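Long-range contacts in intimin (Escherichia coli O127:H6 str. E2348/69, PDB 6TQD), which is an outer-membrane adhesin of attaching and effacing bacteria, whose extracellular Ig-like domains probably extend its receptor-binding tip toward the host cell: residues D41-S46 / N75-T80; A64-Y69 / L96-L101; T116-S121 / A129-A134; A157-N162 / A172-K177. All blocks are in the same frame, centred on the assembly; numbering follows the deposited sequence.

Four contacts sample two beta domains arranged along one extended chain. Interactions 1 and 2 lie in the N-terminal domain, with centres about 8 Å apart. They meet directly: Tyr77 N and Val79 O of interaction 1 pair with Ile98 O and Leu96 N of interaction 2, each at 2.8 Å. Interactions 3 and 4 lie in the bacterial Ig-like domain, with centres about 10 Å apart. Tyr132 N to Val174 O and Leu176 N to Ile130 O, both 2.8 Å, join them in one sheet. The two pairs stay apart, and even interactions 2 and 3 are about 11 Å from each other at their nearest atoms. A sodium ion lies about 9 Å from the Lys78 side chain.

Interaction 1. Residues D41-S46 / N75-T80; sequences DSALRS and NVYKVT
Leu44 and Tyr77 form the dense part of this contact. Leu44 CD2 lies 3.7 Å from Tyr77 CB and also meets the root of the ring at an oblique angle. The CG of Leu44 approaches Val79 CG1 at 4.0 Å. That same methyl of Val79 also packs against Asp41 CA, 3.8 Å away. In Tyr77, CG is anti to the carbonyl carbon (chi1 -57°), and this turns the ring along the helix so that CD1 comes 3.3 Å from Ala43 O. Pro67 and Ile98 close in on Leu44 from elsewhere in the domain. The other side is looser and wetter. No direct hydrogen bond crosses it. Ala43 CB touches Lys78 O, and a water accepts from Ala43 N at 2.9 Å and lies 2.8 Å from Lys78 O, to which it probably donates. Away from the strand, Arg45 NE makes a salt bridge to Asp41 OD1 at 2.7 Å, with the acceptor in the guanidinium plane. Asp41 OD2 is also bonded to Ile51 N, which ties the start of the helix to strand 50-53. The arrangement is a short helix following strand 34-40 and packed by its apolar side on strand 76-85, within a two-sheet beta domain that is probably Ig-like.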
# COMPACT_ATOMS: atom_id res chain seq x y z
N ASP A 41 -10.44 -1.47 -17.79
CA ASP A 41 -10.19 -1.04 -16.42
C ASP A 41 -11.17 -1.66 -15.44
O ASP A 41 -11.41 -1.10 -14.36
CB ASP A 41 -10.17 0.48 -16.32
CG ASP A 41 -11.50 1.11 -16.64
OD1 ASP A 41 -12.46 0.37 -16.95
OD2 ASP A 41 -11.60 2.37 -16.60
N SER A 42 -11.74 -2.82 -15.78
CA SER A 42 -12.79 -3.41 -14.95
C SER A 42 -12.30 -3.70 -13.53
O SER A 42 -13.10 -3.65 -12.59
CB SER A 42 -13.31 -4.69 -15.60
OG SER A 42 -12.28 -5.63 -15.73
N ALA A 43 -11.01 -4.00 -13.36
CA ALA A 43 -10.49 -4.22 -12.01
C ALA A 43 -10.63 -2.97 -11.15
O ALA A 43 -11.04 -3.05 -9.98
CB ALA A 43 -9.04 -4.67 -12.07
N LEU A 44 -10.29 -1.80 -11.70
CA LEU A 44 -10.47 -0.56 -10.95
C LEU A 44 -11.94 -0.28 -10.68
O LEU A 44 -12.30 0.20 -9.60
CB LEU A 44 -9.89 0.64 -11.70
CG LEU A 44 -8.39 0.82 -11.76
CD1 LEU A 44 -8.07 1.95 -12.74
CD2 LEU A 44 -7.82 1.11 -10.38
N ARG A 45 -12.80 -0.54 -11.66
CA ARG A 45 -14.22 -0.22 -11.51
C ARG A 45 -14.87 -1.06 -10.42
O ARG A 45 -15.86 -0.62 -9.83
CB ARG A 45 -14.95 -0.34 -12.84
CG ARG A 45 -14.44 0.65 -13.84
CD ARG A 45 -15.32 0.80 -15.06
NE ARG A 45 -14.65 1.69 -16.00
CZ ARG A 45 -14.96 2.97 -16.22
NH1 ARG A 45 -15.99 3.55 -15.59
NH2 ARG A 45 -14.25 3.67 -17.09
N SER A 46 -14.35 -2.26 -10.17
CA SER A 46 -14.88 -3.09 -9.10
C SER A 46 -14.88 -2.34 -7.78
O SER A 46 -15.72 -2.60 -6.90
CB SER A 46 -14.05 -4.36 -8.96
OG SER A 46 -12.81 -4.09 -8.34
N ASN A 75 -5.74 -4.21 -2.93
CA ASN A 75 -5.33 -2.86 -3.31
C ASN A 75 -4.38 -2.83 -4.51
O ASN A 75 -3.70 -1.84 -4.72
CB ASN A 75 -4.77 -2.09 -2.11
CG ASN A 75 -5.79 -1.92 -1.04
OD1 ASN A 75 -6.81 -1.25 -1.24
ND2 ASN A 75 -5.57 -2.56 0.12
N VAL A 76 -4.34 -3.92 -5.28
CA VAL A 76 -3.60 -3.99 -6.53
C VAL A 76 -4.60 -4.25 -7.64
O VAL A 76 -5.44 -5.14 -7.54
CB VAL A 76 -2.54 -5.10 -6.48
CG1 VAL A 76 -1.78 -5.17 -7.78
CG2 VAL A 76 -1.57 -4.86 -5.34
N TYR A 77 -4.51 -3.46 -8.71
CA TYR A 77 -5.47 -3.51 -9.80
C TYR A 77 -4.72 -3.63 -11.11
O TYR A 77 -3.87 -2.79 -11.41
CB TYR A 77 -6.35 -2.25 -9.80
CG TYR A 77 -7.05 -2.07 -8.48
CD1 TYR A 77 -8.26 -2.70 -8.23
CD2 TYR A 77 -6.49 -1.30 -7.49
CE1 TYR A 77 -8.90 -2.57 -7.02
CE2 TYR A 77 -7.13 -1.15 -6.26
CZ TYR A 77 -8.33 -1.78 -6.04
OH TYR A 77 -8.96 -1.65 -4.83
N LYS A 78 -5.03 -4.67 -11.88
CA LYS A 78 -4.37 -4.92 -13.15
C LYS A 78 -5.33 -4.50 -14.25
O LYS A 78 -6.47 -4.98 -14.30
CB LYS A 78 -4.05 -6.41 -13.31
CG LYS A 78 -3.14 -6.98 -12.22
CD LYS A 78 -1.68 -6.74 -12.46
CE LYS A 78 -0.83 -7.40 -11.37
NZ LYS A 78 0.62 -7.11 -11.53
N VAL A 79 -4.89 -3.57 -15.11
CA VAL A 79 -5.69 -3.07 -16.21
C VAL A 79 -4.85 -3.22 -17.49
O VAL A 79 -3.63 -3.38 -17.44
CB VAL A 79 -6.12 -1.61 -16.02
CG1 VAL A 79 -6.86 -1.43 -14.70
CG2 VAL A 79 -4.90 -0.69 -16.06
N THR A 80 -5.53 -3.16 -18.64
CA THR A 80 -4.85 -3.36 -19.90
C THR A 80 -5.22 -2.27 -20.90
O THR A 80 -6.35 -1.78 -20.91
CB THR A 80 -5.13 -4.74 -20.53
OG1 THR A 80 -6.54 -4.98 -20.56
CG2 THR A 80 -4.43 -5.84 -19.75
O HOH W 1 -9.02 -4.44 -15.42

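Interaction 2. Residues A64-Y69 / L96-L101; sequences AILPAY and LTITVL
Leu66 sits between Ile98 and Val100 and makes the central contact. Its CG is 3.9 Å from Ile98 CG2 and equally 3.9 Å from Val100 CG2. The side chains of Leu66 and Val100 slide past each other in opposite directions, whereas Leu66 meets Ile98 at a slant. At one end Ala64 CB reaches Ile98 CD1, also at 3.9 Å. Toward the other end Pro67 uses both ring and backbone: CD lies against Val100 CG2, and the carbonyl O is 3.6 Å from Val100 CG1. With CG1 anti to the backbone N (chi1 175°), Val100 turns CG1 to the Pro67 carbonyl and CG2 to Leu66 and the proline ring. Tyr69 finishes the row. Its ring presents an edge to Val100 O, with CD1 at 3.6 Å from that oxygen, while CD1 also approaches Leu101 C. No hydrogen bond joins the two segments, and packing alone holds them together. The next shell fixes their backbones. Ala64 bonds to Gln22, Leu66 to Ser20 and Tyr69 N to Glu18 OE2, while Leu96 bonds to Val79. The contact lies between two sheets: strand 62-65 belongs with 21-30 and 50-53, and strand 90-101 lies between 14-17 and 76-85, whose Tyr77 touches both Pro67 and Val100.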
# COMPACT_ATOMS: atom_id res chain seq x y z
N ALA A 64 -5.52 7.66 -14.26
CA ALA A 64 -6.25 6.73 -13.42
C ALA A 64 -6.77 7.49 -12.21
O ALA A 64 -6.02 8.25 -11.58
CB ALA A 64 -5.35 5.58 -12.97
N ILE A 65 -8.05 7.30 -11.91
CA ILE A 65 -8.66 7.73 -10.65
C ILE A 65 -8.63 6.52 -9.73
O ILE A 65 -9.29 5.52 -10.00
CB ILE A 65 -10.09 8.24 -10.87
CG1 ILE A 65 -10.14 9.27 -12.00
CG2 ILE A 65 -10.63 8.81 -9.56
CD1 ILE A 65 -9.13 10.39 -11.88
N LEU A 66 -7.86 6.62 -8.65
CA LEU A 66 -7.66 5.47 -7.79
C LEU A 66 -8.83 5.29 -6.83
O LEU A 66 -9.39 6.28 -6.34
CB LEU A 66 -6.36 5.64 -7.00
CG LEU A 66 -5.10 5.13 -7.71
CD1 LEU A 66 -4.95 5.75 -9.09
CD2 LEU A 66 -3.85 5.38 -6.89
N PRO A 67 -9.25 4.06 -6.56
CA PRO A 67 -10.34 3.84 -5.60
C PRO A 67 -9.90 4.13 -4.17
O PRO A 67 -8.73 4.40 -3.89
CB PRO A 67 -10.69 2.36 -5.79
CG PRO A 67 -9.45 1.74 -6.28
CD PRO A 67 -8.77 2.79 -7.14
N ALA A 68 -10.86 4.06 -3.26
CA ALA A 68 -10.56 4.10 -1.84
C ALA A 68 -9.77 2.86 -1.44
O ALA A 68 -9.91 1.78 -2.02
CB ALA A 68 -11.84 4.18 -1.02
N TYR A 69 -8.95 3.02 -0.41
CA TYR A 69 -8.16 1.91 0.10
C TYR A 69 -9.08 0.90 0.79
O TYR A 69 -10.00 1.28 1.51
CB TYR A 69 -7.16 2.45 1.12
CG TYR A 69 -6.20 1.44 1.69
CD1 TYR A 69 -5.08 1.03 0.99
CD2 TYR A 69 -6.43 0.88 2.94
CE1 TYR A 69 -4.21 0.10 1.53
CE2 TYR A 69 -5.56 -0.03 3.49
CZ TYR A 69 -4.45 -0.42 2.78
OH TYR A 69 -3.59 -1.34 3.33
N LEU A 96 -0.92 -2.66 -17.20
CA LEU A 96 -0.56 -1.61 -16.26
C LEU A 96 -1.06 -2.06 -14.89
O LEU A 96 -2.23 -2.44 -14.76
CB LEU A 96 -1.23 -0.29 -16.64
CG LEU A 96 -1.19 0.87 -15.65
CD1 LEU A 96 0.23 1.35 -15.39
CD2 LEU A 96 -2.05 2.03 -16.12
N THR A 97 -0.19 -2.01 -13.89
CA THR A 97 -0.53 -2.38 -12.53
C THR A 97 -0.63 -1.11 -11.69
O THR A 97 0.28 -0.27 -11.70
CB THR A 97 0.50 -3.35 -11.95
OG1 THR A 97 0.59 -4.51 -12.79
CG2 THR A 97 0.12 -3.77 -10.53
N ILE A 98 -1.75 -0.97 -10.99
CA ILE A 98 -2.04 0.20 -10.17
C ILE A 98 -2.17 -0.28 -8.73
O ILE A 98 -3.01 -1.14 -8.43
CB ILE A 98 -3.32 0.91 -10.64
CG1 ILE A 98 -3.13 1.40 -12.09
CG2 ILE A 98 -3.71 2.05 -9.70
CD1 ILE A 98 -4.41 1.79 -12.79
N THR A 99 -1.34 0.26 -7.85
CA THR A 99 -1.35 -0.10 -6.44
C THR A 99 -1.79 1.12 -5.64
O THR A 99 -1.26 2.22 -5.84
CB THR A 99 0.02 -0.56 -5.98
OG1 THR A 99 0.42 -1.69 -6.78
CG2 THR A 99 -0.00 -0.98 -4.52
N VAL A 100 -2.72 0.91 -4.72
CA VAL A 100 -3.35 1.98 -3.95
C VAL A 100 -2.82 1.90 -2.53
O VAL A 100 -2.90 0.84 -1.88
CB VAL A 100 -4.89 1.83 -3.97
CG1 VAL A 100 -5.53 2.87 -3.08
CG2 VAL A 100 -5.39 1.96 -5.39
N LEU A 101 -2.28 3.01 -2.05
CA LEU A 101 -1.85 3.17 -0.68
C LEU A 101 -2.87 4.00 0.09
O LEU A 101 -3.61 4.79 -0.48
CB LEU A 101 -0.48 3.85 -0.62
CG LEU A 101 0.72 3.06 -1.15
CD1 LEU A 101 0.76 3.03 -2.67
CD2 LEU A 101 2.01 3.64 -0.61

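Interaction 3. Residues T116-S121 / A129-A134; sequences TADKTS and AITYTA
Thr116 and Thr133 form an antiparallel hydrogen-bonded pair, with N to O distances of 3.1 Å from Thr116 N to Thr133 O and 2.8 Å from Thr133 N to Thr116 O, followed by the non-hydrogen-bonded pair Ala117 and Tyr132. The methyl of Ala117 lies over one face of the Tyr132 ring in a CH-pi contact, 3.9 Å from the centroid and 15° off the normal. It also presses on Ile130 CG2 at 3.5 Å. Beyond this pair segment 116-121 leaves the strand, and Asp118 takes over the pairing. Its N donates to Thr131 O. With CG between the backbone N and the carbonyl carbon (chi1 69°), its carboxylate turns back and OD1 accepts from Thr131 N at 2.9 Å, a straight bond arriving from above the carboxylate plane. A water joins Asp118 OD2, Ala129 O and Thr131 OG1. Lys119 runs extended beyond CG to bring NZ within 2.9 Å of Ala129 O, and the same amine makes a salt bridge to Glu128. Strand 130-138 continues the sheet to strand 171-177 through bonds of Ile130 and Tyr132. Tyr132 itself points into the sandwich, where it touches Val186 of strand 182-189 and Val202 of strand 197-205.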
# COMPACT_ATOMS: atom_id res chain seq x y z
N THR A 116 -0.56 -4.39 14.67
CA THR A 116 -1.73 -4.94 15.33
C THR A 116 -1.31 -5.85 16.47
O THR A 116 -0.21 -6.42 16.47
CB THR A 116 -2.60 -5.74 14.35
OG1 THR A 116 -1.82 -6.81 13.78
CG2 THR A 116 -3.10 -4.85 13.23
N ALA A 117 -2.20 -5.99 17.44
CA ALA A 117 -2.00 -6.86 18.59
C ALA A 117 -2.90 -8.08 18.50
O ALA A 117 -3.98 -8.04 17.91
CB ALA A 117 -2.29 -6.09 19.88
N ASP A 118 -2.45 -9.18 19.11
CA ASP A 118 -3.24 -10.40 19.10
C ASP A 118 -4.39 -10.37 20.10
O ASP A 118 -5.27 -11.24 20.02
CB ASP A 118 -2.36 -11.63 19.35
CG ASP A 118 -1.81 -11.70 20.77
OD1 ASP A 118 -1.71 -10.64 21.42
OD2 ASP A 118 -1.51 -12.83 21.23
N LYS A 119 -4.41 -9.41 21.01
CA LYS A 119 -5.47 -9.31 22.00
C LYS A 119 -5.81 -7.84 22.22
O LYS A 119 -4.95 -6.97 22.07
CB LYS A 119 -5.03 -9.88 23.36
CG LYS A 119 -4.47 -11.27 23.31
CD LYS A 119 -3.76 -11.61 24.60
CE LYS A 119 -3.13 -12.98 24.53
NZ LYS A 119 -2.42 -13.32 25.78
N THR A 120 -7.05 -7.58 22.61
CA THR A 120 -7.47 -6.22 22.94
C THR A 120 -7.34 -5.93 24.43
O THR A 120 -7.39 -4.76 24.83
CB THR A 120 -8.93 -6.00 22.52
OG1 THR A 120 -9.78 -6.90 23.22
CG2 THR A 120 -9.08 -6.20 21.02
N SER A 121 -7.18 -6.96 25.24
CA SER A 121 -7.07 -6.79 26.68
C SER A 121 -6.25 -7.94 27.25
O SER A 121 -6.11 -9.00 26.62
CB SER A 121 -8.45 -6.71 27.35
OG SER A 121 -9.16 -7.93 27.23
N ALA A 129 1.03 -11.68 28.19
CA ALA A 129 1.64 -10.95 27.10
C ALA A 129 0.62 -10.64 26.02
O ALA A 129 -0.20 -11.48 25.65
CB ALA A 129 2.78 -11.78 26.49
N ILE A 130 0.69 -9.40 25.52
CA ILE A 130 0.04 -9.01 24.27
C ILE A 130 1.13 -8.94 23.21
O ILE A 130 2.13 -8.24 23.38
CB ILE A 130 -0.67 -7.66 24.42
CG1 ILE A 130 -1.78 -7.75 25.47
CG2 ILE A 130 -1.22 -7.20 23.07
CD1 ILE A 130 -2.51 -6.44 25.72
N THR A 131 0.95 -9.68 22.11
CA THR A 131 1.97 -9.77 21.07
C THR A 131 1.56 -8.91 19.89
O THR A 131 0.45 -9.05 19.36
CB THR A 131 2.18 -11.21 20.62
OG1 THR A 131 2.57 -12.00 21.76
CG2 THR A 131 3.25 -11.29 19.56
N TYR A 132 2.47 -8.04 19.47
CA TYR A 132 2.24 -7.11 18.37
C TYR A 132 3.02 -7.56 17.15
O TYR A 132 4.13 -8.07 17.25
CB TYR A 132 2.71 -5.71 18.75
CG TYR A 132 1.84 -4.99 19.76
CD1 TYR A 132 1.90 -5.31 21.12
CD2 TYR A 132 0.98 -3.99 19.37
CE1 TYR A 132 1.11 -4.65 22.04
CE2 TYR A 132 0.19 -3.32 20.28
CZ TYR A 132 0.26 -3.65 21.62
OH TYR A 132 -0.53 -2.99 22.55
N THR A 133 2.43 -7.34 15.97
CA THR A 133 3.04 -7.67 14.70
C THR A 133 3.02 -6.42 13.84
O THR A 133 1.95 -5.85 13.61
CB THR A 133 2.29 -8.80 14.00
OG1 THR A 133 2.27 -9.97 14.82
CG2 THR A 133 2.95 -9.14 12.66
N ALA A 134 4.19 -6.01 13.38
CA ALA A 134 4.33 -4.93 12.42
C ALA A 134 4.63 -5.53 11.06
O ALA A 134 5.45 -6.44 10.94
CB ALA A 134 5.47 -4.00 12.81
O HOH W 2 0.43 -12.86 23.29

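Interaction 4. Residues A157-N162 / A172-K177; sequences AVLSAN and ATVTLK
OG of Ser160 lies between its backbone N and carbonyl carbon, chi1 58°, which brings it to Thr175 N. That N-H donates to OG at 2.9 Å, with an N-H...O angle of 165°. The setting is an edge of the beta sandwich of the bacterial Ig-like domain, where the short strand 158-159 runs antiparallel to strand 171-177. Val158 and Lys177 make the hydrogen-bonded pair: Val158 N donates to Lys177 O at 2.9 Å, and Lys177 N returns a bond to Val158 O. Ser160 N then donates to Thr175 O. Regular pairing ends at this serine, whose side chain stands in for a backbone carbonyl as the acceptor of Thr175 N. A water also donates to Val158 O and, weakly, to Thr175 O. Leu159 and Leu176 point to the inner face. Leu176 has CG anti to the backbone N (chi1 -175°), which places CD1 between Leu159 CD2 at 3.7 Å and Ala157 CB at 3.6 Å. Ile152 and Val186 enclose these leucines from the neighbouring strands 147-154 and 182-189. Val174 CG2 touches Ser160 OG at 3.4 Å. The same methyl lies 3.4 Å from Ala161 O, a carbonyl oxygen buried here without a hydrogen-bond partner in the model.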
# COMPACT_ATOMS: atom_id res chain seq x y z
N ALA A 157 3.79 0.14 30.90
CA ALA A 157 3.96 -1.24 30.47
C ALA A 157 5.43 -1.46 30.15
O ALA A 157 6.26 -0.56 30.29
CB ALA A 157 3.05 -1.56 29.28
N VAL A 158 5.75 -2.67 29.70
CA VAL A 158 7.13 -3.06 29.39
C VAL A 158 7.14 -3.83 28.07
O VAL A 158 6.41 -4.82 27.92
CB VAL A 158 7.74 -3.92 30.51
CG1 VAL A 158 9.19 -4.25 30.19
CG2 VAL A 158 7.62 -3.23 31.87
N LEU A 159 7.98 -3.40 27.14
CA LEU A 159 8.18 -4.08 25.87
C LEU A 159 9.29 -5.11 25.99
O LEU A 159 10.27 -4.90 26.71
CB LEU A 159 8.54 -3.08 24.77
CG LEU A 159 7.42 -2.19 24.25
CD1 LEU A 159 7.99 -1.08 23.40
CD2 LEU A 159 6.40 -2.98 23.45
N SER A 160 9.13 -6.24 25.30
CA SER A 160 10.14 -7.29 25.35
C SER A 160 11.42 -6.90 24.63
O SER A 160 12.48 -7.46 24.92
CB SER A 160 9.59 -8.60 24.78
OG SER A 160 9.15 -8.42 23.45
N ALA A 161 11.35 -5.96 23.69
CA ALA A 161 12.50 -5.49 22.94
C ALA A 161 12.14 -4.13 22.35
O ALA A 161 10.96 -3.80 22.21
CB ALA A 161 12.87 -6.45 21.81
N ASN A 162 13.16 -3.36 21.99
CA ASN A 162 12.94 -2.06 21.37
C ASN A 162 13.20 -2.06 19.86
O ASN A 162 13.06 -1.02 19.23
CB ASN A 162 13.75 -0.96 22.06
CG ASN A 162 15.25 -1.18 21.97
OD1 ASN A 162 15.76 -1.68 20.97
ND2 ASN A 162 15.97 -0.80 23.02
N ALA A 172 7.62 -8.23 11.81
CA ALA A 172 8.44 -8.19 13.01
C ALA A 172 7.51 -8.13 14.22
O ALA A 172 6.47 -7.49 14.16
CB ALA A 172 9.35 -6.95 12.99
N THR A 173 7.90 -8.78 15.32
CA THR A 173 7.01 -8.91 16.47
C THR A 173 7.69 -8.44 17.75
O THR A 173 8.93 -8.37 17.85
CB THR A 173 6.50 -10.35 16.66
OG1 THR A 173 7.60 -11.24 16.91
CG2 THR A 173 5.73 -10.83 15.45
N VAL A 174 6.85 -8.12 18.74
CA VAL A 174 7.31 -7.72 20.07
C VAL A 174 6.17 -8.03 21.03
O VAL A 174 5.01 -8.10 20.63
CB VAL A 174 7.69 -6.22 20.10
CG1 VAL A 174 6.46 -5.35 19.87
CG2 VAL A 174 8.38 -5.86 21.40
N THR A 175 6.49 -8.21 22.32
CA THR A 175 5.46 -8.47 23.32
C THR A 175 5.40 -7.33 24.33
O THR A 175 6.37 -6.58 24.52
CB THR A 175 5.66 -9.80 24.06
OG1 THR A 175 6.73 -9.68 25.01
CG2 THR A 175 5.95 -10.94 23.08
N LEU A 176 4.23 -7.18 24.95
CA LEU A 176 3.93 -6.13 25.91
C LEU A 176 3.28 -6.75 27.13
O LEU A 176 2.39 -7.59 27.00
CB LEU A 176 2.95 -5.13 25.27
CG LEU A 176 2.63 -3.90 26.10
CD1 LEU A 176 3.79 -2.92 26.05
CD2 LEU A 176 1.33 -3.26 25.64
N LYS A 177 3.73 -6.34 28.32
CA LYS A 177 3.17 -6.80 29.59
C LYS A 177 3.03 -5.59 30.51
O LYS A 177 3.72 -4.59 30.34
CB LYS A 177 4.06 -7.84 30.27
CG LYS A 177 4.33 -9.09 29.44
CD LYS A 177 5.39 -9.97 30.07
CE LYS A 177 5.69 -11.18 29.19
NZ LYS A 177 6.74 -12.05 29.79
O HOH W 3 7.02 -7.59 27.55